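Local coordinates for protein agmatinase (Deinococcus radiodurans, PDB 1WOH) that probably hydrolyses agmatine to putrescine and urea, as a manganese-dependent enzyme of the arginase (ureohydrolase) family, at residues Phe226-Asp231 with Leu270-Leu275; Val36-Ala41 with Asp120-Tyr125; Ala32-Pro37 with Pro114-Gly119. One frame throughout, in Å; residues are numbered along the deposited sequence.

Contact 1 (Phe226-Asp231 with Leu270-Leu275)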
ATOM      1  N   PHE A 226       2.106  14.137  31.104  1.00 11.07           N
ATOM      2  CA  PHE A 226       1.400  14.325  29.834  1.00 12.76           C
ATOM      3  C   PHE A 226       1.157  12.971  29.184  1.00 11.10           C
ATOM      4  O   PHE A 226       2.091  12.190  29.021  1.00 11.40           O
ATOM      5  CB  PHE A 226       2.252  15.139  28.848  1.00 15.47           C
ATOM      6  CG  PHE A 226       2.329  16.610  29.147  1.00 14.60           C
ATOM      7  CD1 PHE A 226       3.551  17.271  29.080  1.00 18.29           C
ATOM      8  CD2 PHE A 226       1.186  17.345  29.427  1.00 17.55           C
ATOM      9  CE1 PHE A 226       3.636  18.648  29.284  1.00 19.02           C
ATOM     10  CE2 PHE A 226       1.256  18.724  29.634  1.00 19.52           C
ATOM     11  CZ  PHE A 226       2.486  19.377  29.562  1.00 18.53           C
ATOM     12  N   SER A 227      -0.091  12.684  28.823  1.00 11.22           N
ATOM     13  CA  SER A 227      -0.386  11.447  28.113  1.00 10.98           C
ATOM     14  C   SER A 227      -0.990  11.878  26.790  1.00  9.30           C
ATOM     15  O   SER A 227      -2.067  12.468  26.758  1.00  9.26           O
ATOM     16  CB  SER A 227      -1.387  10.564  28.861  1.00 11.57           C
ATOM     17  OG  SER A 227      -1.656   9.404  28.085  1.00 10.54           O
ATOM     18  N   VAL A 228      -0.286  11.603  25.698  1.00  7.85           N
ATOM     19  CA  VAL A 228      -0.777  11.986  24.386  1.00  8.02           C
ATOM     20  C   VAL A 228      -1.184  10.776  23.560  1.00  7.29           C
ATOM     21  O   VAL A 228      -0.339   9.989  23.139  1.00 10.34           O
ATOM     22  CB  VAL A 228       0.288  12.772  23.587  1.00  8.81           C
ATOM     23  CG1 VAL A 228      -0.273  13.150  22.207  1.00 10.23           C
ATOM     24  CG2 VAL A 228       0.696  14.025  24.361  1.00  9.86           C
ATOM     25  N   ASP A 229      -2.487  10.616  23.368  1.00  7.13           N
ATOM     26  CA  ASP A 229      -3.012   9.540  22.533  1.00  7.53           C
ATOM     27  C   ASP A 229      -3.133  10.226  21.167  1.00  7.57           C
ATOM     28  O   ASP A 229      -3.835  11.232  21.039  1.00  9.53           O
ATOM     29  CB  ASP A 229      -4.392   9.107  23.029  1.00  9.48           C
ATOM     30  CG  ASP A 229      -4.994   7.992  22.192  1.00 10.98           C
ATOM     31  OD1 ASP A 229      -4.677   7.896  20.991  1.00 11.78           O
ATOM     32  OD2 ASP A 229      -5.806   7.218  22.737  1.00 14.64           O
ATOM     33  N   VAL A 230      -2.450   9.711  20.154  1.00  9.98           N
ATOM     34  CA  VAL A 230      -2.505  10.354  18.848  1.00  8.89           C
ATOM     35  C   VAL A 230      -3.905  10.459  18.248  1.00 10.46           C
ATOM     36  O   VAL A 230      -4.130  11.313  17.387  1.00  8.57           O
ATOM     37  CB  VAL A 230      -1.545   9.668  17.821  1.00  8.74           C
ATOM     38  CG1 VAL A 230      -0.153   9.539  18.418  1.00 10.61           C
ATOM     39  CG2 VAL A 230      -2.073   8.302  17.412  1.00  9.82           C
ATOM     40  N   ASP A 231      -4.861   9.641  18.698  1.00  8.92           N
ATOM     41  CA  ASP A 231      -6.190   9.754  18.103  1.00  9.46           C
ATOM     42  C   ASP A 231      -6.911  11.008  18.586  1.00  8.20           C
ATOM     43  O   ASP A 231      -8.022  11.320  18.137  1.00  8.33           O
ATOM     44  CB  ASP A 231      -7.049   8.475  18.298  1.00 10.06           C
ATOM     45  CG  ASP A 231      -7.484   8.233  19.735  1.00 14.13           C
ATOM     46  OD1 ASP A 231      -7.539   9.184  20.534  1.00 12.58           O
ATOM     47  OD2 ASP A 231      -7.801   7.061  20.046  1.00 15.64           O
ATOM     48  N   LEU A 270       6.090  12.121  30.045  1.00 14.08           N
ATOM     49  CA  LEU A 270       5.171  12.170  28.915  1.00 13.14           C
ATOM     50  C   LEU A 270       5.133  10.839  28.189  1.00 13.38           C
ATOM     51  O   LEU A 270       6.166  10.185  28.038  1.00 12.73           O
ATOM     52  CB  LEU A 270       5.613  13.262  27.930  1.00 14.56           C
ATOM     53  CG  LEU A 270       4.920  13.312  26.559  1.00 18.38           C
ATOM     54  CD1 LEU A 270       4.962  14.723  26.004  1.00 20.38           C
ATOM     55  CD2 LEU A 270       5.594  12.328  25.601  1.00 19.10           C
ATOM     56  N   ASP A 271       3.941  10.417  27.771  1.00 13.09           N
ATOM     57  CA  ASP A 271       3.848   9.201  26.981  1.00 12.25           C
ATOM     58  C   ASP A 271       3.158   9.552  25.675  1.00 10.46           C
ATOM     59  O   ASP A 271       2.360  10.490  25.608  1.00 11.40           O
ATOM     60  CB  ASP A 271       3.158   8.025  27.731  1.00 13.16           C
ATOM     61  CG  ASP A 271       1.658   8.217  27.971  1.00 13.01           C
ATOM     62  OD1 ASP A 271       0.945   8.792  27.122  1.00 12.65           O
ATOM     63  OD2 ASP A 271       1.178   7.732  29.024  1.00 15.94           O
ATOM     64  N   LEU A 272       3.532   8.840  24.620  1.00 10.68           N
ATOM     65  CA  LEU A 272       2.986   9.054  23.281  1.00  9.38           C
ATOM     66  C   LEU A 272       2.474   7.679  22.898  1.00  7.48           C
ATOM     67  O   LEU A 272       3.269   6.765  22.652  1.00  9.98           O
ATOM     68  CB  LEU A 272       4.110   9.507  22.342  1.00  9.48           C
ATOM     69  CG  LEU A 272       3.753  10.031  20.942  1.00  9.59           C
ATOM     70  CD1 LEU A 272       3.191   8.908  20.084  1.00 11.93           C
ATOM     71  CD2 LEU A 272       2.745  11.159  21.065  1.00 11.71           C
ATOM     72  N   VAL A 273       1.152   7.533  22.853  1.00  9.52           N
ATOM     73  CA  VAL A 273       0.543   6.233  22.582  1.00  8.78           C
ATOM     74  C   VAL A 273      -0.447   6.129  21.421  1.00  9.47           C
ATOM     75  O   VAL A 273      -0.907   7.129  20.875  1.00  9.68           O
ATOM     76  CB  VAL A 273      -0.186   5.713  23.853  1.00  7.95           C
ATOM     77  CG1 VAL A 273       0.776   5.665  25.034  1.00  7.39           C
ATOM     78  CG2 VAL A 273      -1.367   6.619  24.188  1.00  9.31           C
ATOM     79  N   GLU A 274      -0.744   4.881  21.059  1.00  9.05           N
ATOM     80  CA  GLU A 274      -1.702   4.530  20.009  1.00  8.81           C
ATOM     81  C   GLU A 274      -1.330   4.849  18.560  1.00  8.43           C
ATOM     82  O   GLU A 274      -2.176   4.812  17.672  1.00  8.69           O
ATOM     83  CB  GLU A 274      -3.067   5.140  20.348  1.00  9.80           C
ATOM     84  CG  GLU A 274      -3.727   4.557  21.610  1.00 11.07           C
ATOM     85  CD  GLU A 274      -4.380   3.195  21.389  1.00 13.04           C
ATOM     86  OE1 GLU A 274      -4.729   2.880  20.235  1.00 16.47           O
ATOM     87  OE2 GLU A 274      -4.565   2.445  22.380  1.00 11.42           O
ATOM     88  N   LEU A 275      -0.069   5.170  18.309  1.00  8.37           N
ATOM     89  CA  LEU A 275       0.356   5.432  16.939  1.00 10.26           C
ATOM     90  C   LEU A 275       0.429   4.065  16.243  1.00  9.70           C
ATOM     91  O   LEU A 275       0.988   3.121  16.803  1.00 10.92           O
ATOM     92  CB  LEU A 275       1.753   6.063  16.937  1.00 11.07           C
ATOM     93  CG  LEU A 275       2.269   6.937  15.786  1.00 18.23           C
ATOM     94  CD1 LEU A 275       3.782   6.741  15.674  1.00 14.58           C
ATOM     95  CD2 LEU A 275       1.594   6.606  14.482  1.00 14.95           C
TER
HETATM   96  O   HOH W   1      -6.790   4.815  18.221  1.00 14.45           O
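V228 N donates to D271 O and V228 O accepts from V273 N, both at 2.9 Å, the regular exchange of parallel strands. The pattern outlasts the strand: V230 N, already in a 3-10 segment, still reaches V273 O at 3.1 Å. One face is tightly packed and apolar. There the fork of L272 serves two valines, its CD2 lying 3.8 Å from V228 CG1 while its CD1 meets V230 CG1, the side chain crossing V230 at about a right angle. The opposite face carries the polar groups of S227, D271 and D229, with V273 among them. With OG anti to its backbone N (chi1 178°), S227 places its hydroxyl on the syn lone pair of D271 OD1 (2.8 Å); OG also bonds H121 NE2, and D271 OD2 bonds Y225 OH. D229 OD1 closes an Asx turn by accepting from D231 N at 2.9 Å, and E274 CB presses on that oxygen at 3.3 Å. D229 and D231 bind manganese in this enzyme, though no metal is modelled here. The looser end lies between D231 and E274, whose carboxylates are bridged by a water, 3.1 Å from D231 OD2 and only weakly bound to E274 OE1; E274 OE2 bonds to H121 N. The pair completes a beta-alpha-beta unit with helix 251-264, which packs on F226; helix 284-302 covers V228, V230 and L272, and strand 137-142 bonds the other edge of 226-229.

Contact 2 (Val36-Ala41 with Asp120-Tyr125); sequences VPFDIA and DHSVSY
D120 OD1 is gripped twice by S122, through OG and the backbone N, each at 2.7 Å, while D120 OD2 reaches across to accept from A41 N at 3.0 Å. The hydroxyl uses the syn lone pair and the amide arrives nearly along the C-O bond, closing an Asx turn. A chi1 of 66° tucks the D120 carboxylate between its own N and carbonyl carbon, within range of both segments. Backbone joins backbone as well, in a bond of 2.7 Å from D120 N to F38 O. The F38 ring, its plane 73° from that of the carboxylate, brings CE2 to 3.4 Å from S122 OG. Beyond it the packing is tight, V36 CG1 and V123 CG1 lying 3.5 Å apart. With an alanine in place of D120 the carboxylate is gone; A41 N would probably be left without its acceptor, S122 OG and N without theirs, and the 36-41 bend freer to shift. H121, a manganese ligand, follows D120 directly, so the contact lies beside the metal site. Helix 93-108 lies against V36 and F38, V123 touches V273 of strand 266-273, and A41 packs on L91 of a second subunit.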
ATOM      1  N   VAL A  36       7.696   0.951  24.767  1.00 10.76           N
ATOM      2  CA  VAL A  36       6.831  -0.110  25.268  1.00 10.79           C
ATOM      3  C   VAL A  36       6.019  -0.619  24.073  1.00  9.47           C
ATOM      4  O   VAL A  36       4.874  -0.207  23.867  1.00 10.77           O
ATOM      5  CB  VAL A  36       5.870   0.420  26.351  1.00 11.18           C
ATOM      6  CG1 VAL A  36       5.123  -0.746  26.990  1.00 10.63           C
ATOM      7  CG2 VAL A  36       6.648   1.214  27.407  1.00 11.85           C
ATOM      8  N   PRO A  37       6.611  -1.527  23.269  1.00 11.19           N
ATOM      9  CA  PRO A  37       6.001  -2.121  22.071  1.00 10.37           C
ATOM     10  C   PRO A  37       4.942  -3.162  22.401  1.00 11.42           C
ATOM     11  O   PRO A  37       5.074  -4.336  22.058  1.00 13.74           O
ATOM     12  CB  PRO A  37       7.207  -2.702  21.332  1.00 12.62           C
ATOM     13  CG  PRO A  37       8.068  -3.173  22.454  1.00 13.76           C
ATOM     14  CD  PRO A  37       7.979  -2.047  23.471  1.00 11.61           C
ATOM     15  N   PHE A  38       3.884  -2.696  23.053  1.00 10.63           N
ATOM     16  CA  PHE A  38       2.784  -3.540  23.505  1.00 11.72           C
ATOM     17  C   PHE A  38       1.479  -3.056  22.885  1.00 10.89           C
ATOM     18  O   PHE A  38       1.084  -1.915  23.107  1.00 10.03           O
ATOM     19  CB  PHE A  38       2.712  -3.433  25.034  1.00 10.72           C
ATOM     20  CG  PHE A  38       1.635  -4.263  25.670  1.00 13.47           C
ATOM     21  CD1 PHE A  38       1.932  -5.512  26.202  1.00 15.15           C
ATOM     22  CD2 PHE A  38       0.335  -3.775  25.785  1.00 14.20           C
ATOM     23  CE1 PHE A  38       0.950  -6.266  26.850  1.00 16.00           C
ATOM     24  CE2 PHE A  38      -0.661  -4.519  26.432  1.00 15.32           C
ATOM     25  CZ  PHE A  38      -0.346  -5.769  26.966  1.00 14.87           C
ATOM     26  N   ASP A  39       0.805  -3.913  22.120  1.00 12.07           N
ATOM     27  CA  ASP A  39      -0.461  -3.519  21.514  1.00 11.05           C
ATOM     28  C   ASP A  39      -1.553  -4.584  21.585  1.00 11.87           C
ATOM     29  O   ASP A  39      -2.577  -4.470  20.904  1.00 11.50           O
ATOM     30  CB  ASP A  39      -0.262  -3.072  20.047  1.00 11.26           C
ATOM     31  CG  ASP A  39       0.135  -4.213  19.109  1.00 12.08           C
ATOM     32  OD1 ASP A  39       0.112  -5.394  19.520  1.00 13.34           O
ATOM     33  OD2 ASP A  39       0.464  -3.918  17.936  1.00 10.66           O
ATOM     34  N   ILE A  40      -1.378  -5.593  22.438  1.00 10.19           N
ATOM     35  CA  ILE A  40      -2.392  -6.640  22.516  1.00 10.84           C
ATOM     36  C   ILE A  40      -3.636  -6.300  23.340  1.00 11.32           C
ATOM     37  O   ILE A  40      -4.562  -7.117  23.440  1.00 12.26           O
ATOM     38  CB  ILE A  40      -1.789  -7.966  23.034  1.00 11.24           C
ATOM     39  CG1 ILE A  40      -1.125  -7.753  24.397  1.00 10.69           C
ATOM     40  CG2 ILE A  40      -0.779  -8.500  22.028  1.00 10.77           C
ATOM     41  CD1 ILE A  40      -0.651  -9.046  25.037  1.00 11.95           C
ATOM     42  N   ALA A  41      -3.683  -5.099  23.911  1.00 10.52           N
ATOM     43  CA  ALA A  41      -4.837  -4.702  24.707  1.00 10.92           C
ATOM     44  C   ALA A  41      -5.847  -3.844  23.945  1.00 12.52           C
ATOM     45  O   ALA A  41      -6.921  -3.547  24.463  1.00 13.32           O
ATOM     46  CB  ALA A  41      -4.375  -3.965  25.977  1.00  9.24           C
ATOM     47  N   ASP A 120      -0.145   0.511  22.838  1.00  9.12           N
ATOM     48  CA  ASP A 120      -1.534   0.941  22.922  1.00 10.69           C
ATOM     49  C   ASP A 120      -1.679   1.708  24.225  1.00  9.67           C
ATOM     50  O   ASP A 120      -0.777   1.694  25.055  1.00 12.62           O
ATOM     51  CB  ASP A 120      -2.520  -0.243  22.835  1.00 10.30           C
ATOM     52  CG  ASP A 120      -2.437  -1.190  24.021  1.00 14.52           C
ATOM     53  OD1 ASP A 120      -2.509  -0.724  25.183  1.00 12.27           O
ATOM     54  OD2 ASP A 120      -2.321  -2.413  23.779  1.00 12.98           O
ATOM     55  N   HIS A 121      -2.802   2.384  24.414  1.00  8.91           N
ATOM     56  CA  HIS A 121      -2.958   3.195  25.616  1.00 11.07           C
ATOM     57  C   HIS A 121      -2.906   2.472  26.958  1.00 10.95           C
ATOM     58  O   HIS A 121      -2.657   3.095  27.998  1.00 10.64           O
ATOM     59  CB  HIS A 121      -4.237   4.031  25.530  1.00 11.64           C
ATOM     60  CG  HIS A 121      -4.103   5.375  26.175  1.00 11.29           C
ATOM     61  ND1 HIS A 121      -4.878   6.458  25.818  1.00 13.43           N
ATOM     62  CD2 HIS A 121      -3.242   5.823  27.120  1.00 11.06           C
ATOM     63  CE1 HIS A 121      -4.494   7.517  26.512  1.00 10.41           C
ATOM     64  NE2 HIS A 121      -3.503   7.159  27.308  1.00 14.10           N
ATOM     65  N   SER A 122      -3.116   1.162  26.955  1.00 10.85           N
ATOM     66  CA  SER A 122      -3.083   0.431  28.211  1.00 10.04           C
ATOM     67  C   SER A 122      -1.727   0.560  28.904  1.00 10.42           C
ATOM     68  O   SER A 122      -1.632   0.369  30.116  1.00 11.10           O
ATOM     69  CB  SER A 122      -3.402  -1.051  27.989  1.00  8.73           C
ATOM     70  OG  SER A 122      -2.240  -1.781  27.630  1.00  8.37           O
ATOM     71  N   VAL A 123      -0.680   0.893  28.152  1.00  9.94           N
ATOM     72  CA  VAL A 123       0.643   1.019  28.759  1.00 10.77           C
ATOM     73  C   VAL A 123       0.744   2.187  29.749  1.00 10.93           C
ATOM     74  O   VAL A 123       1.640   2.202  30.601  1.00 13.20           O
ATOM     75  CB  VAL A 123       1.758   1.163  27.688  1.00 11.96           C
ATOM     76  CG1 VAL A 123       1.717  -0.025  26.731  1.00 13.86           C
ATOM     77  CG2 VAL A 123       1.606   2.480  26.941  1.00 12.70           C
ATOM     78  N   SER A 124      -0.162   3.157  29.648  1.00 11.28           N
ATOM     79  CA  SER A 124      -0.139   4.310  30.552  1.00 11.73           C
ATOM     80  C   SER A 124      -0.325   3.887  32.006  1.00 11.06           C
ATOM     81  O   SER A 124       0.177   4.545  32.914  1.00 11.64           O
ATOM     82  CB  SER A 124      -1.229   5.319  30.187  1.00 12.95           C
ATOM     83  OG  SER A 124      -1.018   5.861  28.897  1.00 14.13           O
ATOM     84  N   TYR A 125      -1.043   2.791  32.229  1.00 10.09           N
ATOM     85  CA  TYR A 125      -1.261   2.319  33.592  1.00 12.05           C
ATOM     86  C   TYR A 125       0.052   1.903  34.261  1.00 11.92           C
ATOM     87  O   TYR A 125       0.440   2.487  35.274  1.00 11.87           O
ATOM     88  CB  TYR A 125      -2.285   1.173  33.606  1.00 13.35           C
ATOM     89  CG  TYR A 125      -2.290   0.357  34.885  1.00 13.13           C
ATOM     90  CD1 TYR A 125      -2.244   0.980  36.134  1.00 16.87           C
ATOM     91  CD2 TYR A 125      -2.334  -1.038  34.843  1.00 17.14           C
ATOM     92  CE1 TYR A 125      -2.238   0.230  37.317  1.00 15.91           C
ATOM     93  CE2 TYR A 125      -2.331  -1.801  36.022  1.00 14.94           C
ATOM     94  CZ  TYR A 125      -2.281  -1.158  37.250  1.00 18.79           C
ATOM     95  OH  TYR A 125      -2.255  -1.897  38.416  1.00 18.09           O
TER

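Contact 3 (Ala32-Pro37 with Pro114-Gly119)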
ATOM      1  N   ALA A  32      15.195  11.023  28.758  1.00 14.25           N
ATOM      2  CA  ALA A  32      15.456   9.624  28.439  1.00 15.28           C
ATOM      3  C   ALA A  32      14.200   8.997  27.855  1.00 12.64           C
ATOM      4  O   ALA A  32      13.115   9.121  28.418  1.00 15.71           O
ATOM      5  CB  ALA A  32      15.892   8.855  29.691  1.00 13.97           C
ATOM      6  N   ALA A  33      14.352   8.340  26.716  1.00 14.29           N
ATOM      7  CA  ALA A  33      13.226   7.692  26.056  1.00 12.50           C
ATOM      8  C   ALA A  33      13.212   6.204  26.391  1.00 13.08           C
ATOM      9  O   ALA A  33      14.263   5.578  26.512  1.00 13.65           O
ATOM     10  CB  ALA A  33      13.335   7.884  24.547  1.00 12.80           C
ATOM     11  N   LEU A  34      12.013   5.647  26.546  1.00 12.07           N
ATOM     12  CA  LEU A  34      11.850   4.229  26.838  1.00 10.75           C
ATOM     13  C   LEU A  34      10.653   3.771  26.030  1.00 11.38           C
ATOM     14  O   LEU A  34       9.586   4.397  26.085  1.00  9.81           O
ATOM     15  CB  LEU A  34      11.579   3.996  28.331  1.00 12.46           C
ATOM     16  CG  LEU A  34      11.306   2.525  28.690  1.00 12.41           C
ATOM     17  CD1 LEU A  34      12.589   1.729  28.560  1.00 13.41           C
ATOM     18  CD2 LEU A  34      10.762   2.421  30.101  1.00 12.23           C
ATOM     19  N   GLY A  35      10.826   2.691  25.275  1.00 10.89           N
ATOM     20  CA  GLY A  35       9.733   2.198  24.459  1.00 12.44           C
ATOM     21  C   GLY A  35       8.986   1.039  25.082  1.00 12.24           C
ATOM     22  O   GLY A  35       9.563   0.246  25.831  1.00 12.34           O
ATOM     23  N   VAL A  36       7.696   0.951  24.767  1.00 10.76           N
ATOM     24  CA  VAL A  36       6.831  -0.110  25.268  1.00 10.79           C
ATOM     25  C   VAL A  36       6.019  -0.619  24.073  1.00  9.47           C
ATOM     26  O   VAL A  36       4.874  -0.207  23.867  1.00 10.77           O
ATOM     27  CB  VAL A  36       5.870   0.420  26.351  1.00 11.18           C
ATOM     28  CG1 VAL A  36       5.123  -0.746  26.990  1.00 10.63           C
ATOM     29  CG2 VAL A  36       6.648   1.214  27.407  1.00 11.85           C
ATOM     30  N   PRO A  37       6.611  -1.527  23.269  1.00 11.19           N
ATOM     31  CA  PRO A  37       6.001  -2.121  22.071  1.00 10.37           C
ATOM     32  C   PRO A  37       4.942  -3.162  22.401  1.00 11.42           C
ATOM     33  O   PRO A  37       5.074  -4.336  22.058  1.00 13.74           O
ATOM     34  CB  PRO A  37       7.207  -2.702  21.332  1.00 12.62           C
ATOM     35  CG  PRO A  37       8.068  -3.173  22.454  1.00 13.76           C
ATOM     36  CD  PRO A  37       7.979  -2.047  23.471  1.00 11.61           C
ATOM     37  N   PRO A 114      11.213  11.794  31.557  1.00 15.01           N
ATOM     38  CA  PRO A 114      11.214  10.551  30.785  1.00 13.99           C
ATOM     39  C   PRO A 114      10.149  10.633  29.695  1.00 12.38           C
ATOM     40  O   PRO A 114       9.082  11.203  29.909  1.00 12.28           O
ATOM     41  CB  PRO A 114      10.884   9.501  31.835  1.00 15.45           C
ATOM     42  CG  PRO A 114       9.934  10.245  32.729  1.00 14.38           C
ATOM     43  CD  PRO A 114      10.595  11.594  32.880  1.00 14.14           C
ATOM     44  N   VAL A 115      10.461  10.084  28.528  1.00 12.08           N
ATOM     45  CA  VAL A 115       9.533  10.058  27.402  1.00 12.44           C
ATOM     46  C   VAL A 115       9.238   8.602  27.087  1.00 10.75           C
ATOM     47  O   VAL A 115      10.143   7.831  26.751  1.00 10.60           O
ATOM     48  CB  VAL A 115      10.140  10.740  26.172  1.00 14.19           C
ATOM     49  CG1 VAL A 115       9.210  10.586  24.979  1.00 14.41           C
ATOM     50  CG2 VAL A 115      10.381  12.213  26.479  1.00 13.97           C
ATOM     51  N   PHE A 116       7.966   8.235  27.208  1.00 10.86           N
ATOM     52  CA  PHE A 116       7.528   6.864  26.973  1.00 12.01           C
ATOM     53  C   PHE A 116       6.816   6.726  25.640  1.00 10.88           C
ATOM     54  O   PHE A 116       5.816   7.395  25.393  1.00 10.83           O
ATOM     55  CB  PHE A 116       6.591   6.426  28.100  1.00 11.43           C
ATOM     56  CG  PHE A 116       7.199   6.553  29.469  1.00 12.67           C
ATOM     57  CD1 PHE A 116       6.620   7.378  30.430  1.00 12.44           C
ATOM     58  CD2 PHE A 116       8.367   5.869  29.788  1.00 12.75           C
ATOM     59  CE1 PHE A 116       7.200   7.519  31.686  1.00 15.39           C
ATOM     60  CE2 PHE A 116       8.950   6.007  31.041  1.00 13.10           C
ATOM     61  CZ  PHE A 116       8.366   6.833  31.989  1.00 14.82           C
ATOM     62  N   LEU A 117       7.320   5.827  24.804  1.00 12.62           N
ATOM     63  CA  LEU A 117       6.751   5.594  23.485  1.00 12.19           C
ATOM     64  C   LEU A 117       5.932   4.300  23.453  1.00 11.70           C
ATOM     65  O   LEU A 117       6.487   3.210  23.577  1.00 12.24           O
ATOM     66  CB  LEU A 117       7.883   5.515  22.450  1.00 11.15           C
ATOM     67  CG  LEU A 117       8.916   6.647  22.530  1.00 12.54           C
ATOM     68  CD1 LEU A 117      10.065   6.373  21.580  1.00 13.68           C
ATOM     69  CD2 LEU A 117       8.256   7.972  22.197  1.00 10.92           C
ATOM     70  N   GLY A 118       4.617   4.429  23.295  1.00 13.27           N
ATOM     71  CA  GLY A 118       3.759   3.256  23.226  1.00 11.37           C
ATOM     72  C   GLY A 118       3.749   2.730  21.798  1.00 10.15           C
ATOM     73  O   GLY A 118       4.384   3.336  20.936  1.00  9.18           O
ATOM     74  N   GLY A 119       3.031   1.637  21.517  1.00  9.63           N
ATOM     75  CA  GLY A 119       2.245   0.925  22.512  1.00  9.95           C
ATOM     76  C   GLY A 119       0.806   1.406  22.564  1.00 12.97           C
ATOM     77  O   GLY A 119       0.556   2.590  22.343  1.00 12.42           O
TER
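Two neighbouring parallel strands, 31-36 and 114-118, meet here edge to edge in the main sheet, in a wholly buried contact. A32 and P114 pair at one end and G35 and L117 near the other, the strand axes 4.7 Å apart and turned by 23°. Bonds pass back and forth between the edges, V115 N to A32 O, L34 N to V115 O, L117 N to L34 O and V36 N to L117 O, all four within 2.8 to 3.0 Å. CA-H groups add to the same carbonyls, as where F116 CA approaches L34 O.

This is the central alpha/beta fold of the arginase family, a parallel sheet with helices on both faces. The strand 80-85 bonds the other edge of 31-36, and 266-273 bonds the other edge of 114-118. On the face carrying L34 and F116, helix 93-108 packs over A32 and L34; on the other, V115 meets helix 284-302. Across the strands the chief side-chain touch is L34 on F116. The chi1 of -56° sets F116 CG beside its own backbone N, and L34 CB comes to the ring edge, near its plane, 4.0 Å from CD2 of F116, with L34 CD2 close to CE2.

The G118-G119 peptide is cis. G119 has a positive phi of 93° and its CA lies 3.2 Å from V36 O, where a side-chain carbon would collide with that oxygen. These glycines begin the Gly-Gly-Asp-His signature of the family, whose histidine, H121, binds manganese.

How the contacts relate
Contacts 1 and 3 are two strand pairs of one sheet, joined where strand 266-273 lies beside 114-118: L270 O is 2.8 Å from F116 N, and L272 O is 2.8 Å from G118 N. Contact 2 continues contact 3 along both chains, sharing V36 and P37 and taking over where 114-119 runs into 120-125. It then returns to contact 1, with E274 OE2 2.7 Å from H121 N and D271 OD2 2.9 Å from S124 OG. The three centres are about 10 Å from one another. Contacts 1 and 2 hold H121, D229 and D231, which with D143, H145 and D147 make up the two-manganese site at the carboxyl ends of the strands, without metal in this chain of the model.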